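Local structure of enoyl-CoA hydratase/isomerase family protein (Mycobacterium tuberculosis, 4FN7) at residues 5-10 / 35-40. The protein probably acts as an enoyl-CoA hydratase or isomerase of the crotonase superfamily, processing unsaturated acyl-CoA thioesters in lipid metabolism. Residues are numbered along the deposited sequence; the frame is centred on the assembly and turned at random.
Sequences VSYTRK and NAAIDN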
ATOM      1  N   VAL A   5      -5.442   1.544  34.172  1.00 11.84           N
ATOM      2  CA  VAL A   5      -5.738   2.612  33.227  1.00 12.73           C
ATOM      3  C   VAL A   5      -6.212   3.862  33.949  1.00 13.20           C
ATOM      4  O   VAL A   5      -7.059   3.792  34.837  1.00 16.85           O
ATOM      5  CB  VAL A   5      -6.822   2.190  32.223  1.00 13.27           C
ATOM      6  CG1 VAL A   5      -7.190   3.358  31.316  1.00 15.56           C
ATOM      7  CG2 VAL A   5      -6.351   1.010  31.402  1.00 13.66           C
ATOM      8  N   SER A   6      -5.664   5.009  33.573  1.00 11.84           N
ATOM      9  CA  SER A   6      -6.167   6.274  34.092  1.00 14.01           C
ATOM     10  C   SER A   6      -6.914   7.020  32.998  1.00 12.79           C
ATOM     11  O   SER A   6      -6.577   6.917  31.814  1.00 13.58           O
ATOM     12  CB  SER A   6      -5.034   7.135  34.638  1.00 16.79           C
ATOM     13  OG  SER A   6      -4.177   7.560  33.598  1.00 19.45           O
ATOM     14  N   TYR A   7      -7.937   7.760  33.409  1.00 12.64           N
ATOM     15  CA  TYR A   7      -8.738   8.580  32.509  1.00 11.91           C
ATOM     16  C   TYR A   7      -8.733  10.012  33.013  1.00 12.15           C
ATOM     17  O   TYR A   7      -9.071  10.264  34.166  1.00 13.55           O
ATOM     18  CB  TYR A   7     -10.175   8.068  32.449  1.00 12.62           C
ATOM     19  CG  TYR A   7     -11.086   8.987  31.675  1.00 11.83           C
ATOM     20  CD1 TYR A   7     -11.174   8.894  30.298  1.00 11.57           C
ATOM     21  CD2 TYR A   7     -11.857   9.949  32.319  1.00 11.73           C
ATOM     22  CE1 TYR A   7     -11.995   9.735  29.578  1.00 12.31           C
ATOM     23  CE2 TYR A   7     -12.684  10.794  31.603  1.00 12.66           C
ATOM     24  CZ  TYR A   7     -12.750  10.677  30.230  1.00 11.64           C
ATOM     25  OH  TYR A   7     -13.560  11.502  29.490  1.00 13.28           O
ATOM     26  N   THR A   8      -8.368  10.943  32.138  1.00 13.16           N
ATOM     27  CA  THR A   8      -8.305  12.353  32.490  1.00 15.51           C
ATOM     28  C   THR A   8      -8.856  13.184  31.347  1.00 15.06           C
ATOM     29  O   THR A   8      -8.359  13.118  30.227  1.00 15.98           O
ATOM     30  CB  THR A   8      -6.857  12.790  32.757  1.00 19.82           C
ATOM     31  OG1 THR A   8      -6.234  11.860  33.652  1.00 22.58           O
ATOM     32  CG2 THR A   8      -6.822  14.184  33.361  1.00 23.40           C
ATOM     33  N   ARG A   9      -9.893  13.959  31.626  1.00 17.42           N
ATOM     34  CA  ARG A   9     -10.393  14.892  30.629  1.00 19.91           C
ATOM     35  C   ARG A   9      -9.642  16.214  30.741  1.00 22.79           C
ATOM     36  O   ARG A   9      -9.533  16.788  31.825  1.00 26.06           O
ATOM     37  CB  ARG A   9     -11.902  15.110  30.772  1.00 23.18           C
ATOM     38  CG  ARG A   9     -12.457  16.110  29.760  1.00 28.11           C
ATOM     39  CD  ARG A   9     -13.974  16.058  29.647  1.00 32.63           C
ATOM     40  NE  ARG A   9     -14.644  16.371  30.904  1.00 34.92           N
ATOM     41  CZ  ARG A   9     -15.936  16.665  31.011  1.00 35.96           C
ATOM     42  NH1 ARG A   9     -16.703  16.697  29.928  1.00 38.35           N
ATOM     43  NH2 ARG A   9     -16.464  16.936  32.197  1.00 34.28           N
ATOM     44  N   LYS A  10      -9.104  16.677  29.618  1.00 21.55           N
ATOM     45  CA  LYS A  10      -8.430  17.968  29.545  1.00 23.73           C
ATOM     46  C   LYS A  10      -9.038  18.754  28.397  1.00 22.63           C
ATOM     47  O   LYS A  10      -8.751  18.479  27.231  1.00 24.80           O
ATOM     48  CB  LYS A  10      -6.936  17.794  29.276  1.00 27.41           C
ATOM     49  CG  LYS A  10      -6.217  16.812  30.181  1.00 30.41           C
ATOM     50  CD  LYS A  10      -4.762  16.690  29.749  1.00 33.65           C
ATOM     51  CE  LYS A  10      -4.015  15.648  30.556  1.00 36.09           C
ATOM     52  NZ  LYS A  10      -2.611  15.512  30.080  1.00 38.97           N
ATOM     53  N   ASN A  35     -11.882  -0.385  28.230  1.00 10.43           N
ATOM     54  CA  ASN A  35     -13.273  -0.198  27.828  1.00 10.69           C
ATOM     55  C   ASN A  35     -14.012   0.779  28.743  1.00 10.97           C
ATOM     56  O   ASN A  35     -14.805   1.596  28.276  1.00 11.01           O
ATOM     57  CB  ASN A  35     -14.008  -1.538  27.744  1.00 11.05           C
ATOM     58  CG  ASN A  35     -13.818  -2.214  26.409  1.00 11.92           C
ATOM     59  OD1 ASN A  35     -14.050  -1.614  25.359  1.00 12.07           O
ATOM     60  ND2 ASN A  35     -13.402  -3.474  26.438  1.00 12.56           N
ATOM     61  N   ALA A  36     -13.750   0.692  30.044  1.00 11.31           N
ATOM     62  CA  ALA A  36     -14.368   1.601  31.008  1.00 11.17           C
ATOM     63  C   ALA A  36     -13.913   3.043  30.761  1.00 10.37           C
ATOM     64  O   ALA A  36     -14.700   3.986  30.874  1.00 11.79           O
ATOM     65  CB  ALA A  36     -14.039   1.176  32.436  1.00 12.65           C
ATOM     66  N   ALA A  37     -12.642   3.217  30.417  1.00 10.49           N
ATOM     67  CA  ALA A  37     -12.109   4.545  30.156  1.00 11.50           C
ATOM     68  C   ALA A  37     -12.720   5.136  28.890  1.00  9.88           C
ATOM     69  O   ALA A  37     -13.034   6.328  28.839  1.00 10.05           O
ATOM     70  CB  ALA A  37     -10.598   4.494  30.039  1.00 11.51           C
ATOM     71  N   ILE A  38     -12.873   4.316  27.854  1.00  9.87           N
ATOM     72  CA  ILE A  38     -13.497   4.803  26.630  1.00 10.41           C
ATOM     73  C   ILE A  38     -14.983   5.107  26.897  1.00 10.07           C
ATOM     74  O   ILE A  38     -15.523   6.067  26.346  1.00 10.31           O
ATOM     75  CB  ILE A  38     -13.310   3.831  25.430  1.00 10.76           C
ATOM     76  CG1 ILE A  38     -11.819   3.551  25.198  1.00 12.39           C
ATOM     77  CG2 ILE A  38     -13.966   4.407  24.170  1.00 11.17           C
ATOM     78  CD1 ILE A  38     -11.537   2.344  24.322  1.00 13.70           C
ATOM     79  N   ASP A  39     -15.633   4.307  27.743  1.00 10.06           N
ATOM     80  CA  ASP A  39     -16.998   4.632  28.175  1.00 10.55           C
ATOM     81  C   ASP A  39     -17.049   6.037  28.787  1.00 10.89           C
ATOM     82  O   ASP A  39     -17.980   6.800  28.517  1.00 11.68           O
ATOM     83  CB  ASP A  39     -17.536   3.640  29.218  1.00 11.75           C
ATOM     84  CG  ASP A  39     -17.747   2.236  28.678  1.00 14.23           C
ATOM     85  OD1 ASP A  39     -17.738   2.016  27.446  1.00 13.84           O
ATOM     86  OD2 ASP A  39     -17.955   1.343  29.526  1.00 14.47           O
ATOM     87  N   ASN A  40     -16.073   6.367  29.636  1.00 11.04           N
ATOM     88  CA  ASN A  40     -16.001   7.714  30.207  1.00 11.66           C
ATOM     89  C   ASN A  40     -15.899   8.773  29.118  1.00 10.95           C
ATOM     90  O   ASN A  40     -16.560   9.813  29.179  1.00 11.88           O
ATOM     91  CB  ASN A  40     -14.809   7.875  31.155  1.00 12.64           C
ATOM     92  CG  ASN A  40     -14.946   7.070  32.424  1.00 15.59           C
ATOM     93  OD1 ASN A  40     -16.040   6.669  32.809  1.00 14.96           O
ATOM     94  ND2 ASN A  40     -13.819   6.829  33.087  1.00 20.43           N
TER
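The phenolic oxygen of Y7 hydrogen-bonds to D44, further along the same helix as N40, and also lies close to the N40 carbonyl group. Y7 OH stands 3.5 Å from N40 O, but this pair is not a hydrogen bond; between segments 5-10 and 35-40 the attachment is by van der Waals and CH-pi contact.

The ring of Y7 carries most of it. N40 CB sits 3.5 Å from the centroid of the Y7 ring and only 7° off the ring normal, so the methylene lies almost exactly over the middle of one face, which is good CH-pi geometry. The N40 amide plane is steeply tilted against the Y7 ring, at 66°, rather than stacked on it, and N40 ND2 lies 3.8 Å from Y7 CG, near the root of the ring. The other end of that amide, OD1, is bonded to R43. A37 O approaches the ring obliquely, 3.5 Å from Y7 CD1. With CG of Y7 anti to the backbone N, the ring extends from the strand to the helix, and the D44 bond tethers its far end.

One helical turn before N40, A37 turns its methyl toward the strand, and V5 CG1 meets A37 CB at 3.8 Å. At this methyl the backbones come closest, with Y7 CA and A37 CA 5.8 Å apart.

The two short axes run nearly parallel, 8° apart. Strand 5-10 is one of the two edge strands, within this chain, of the larger mixed sheet, antiparallel to strand 13-18; helix 28-44 forms the beta-alpha-beta crossover between parallel strands 13-18 and 48-52. V5 and Y7 thus pack the edge strand onto the crossover helix, while I38 turns away from them to meet helix 73-90 at L85 and L89.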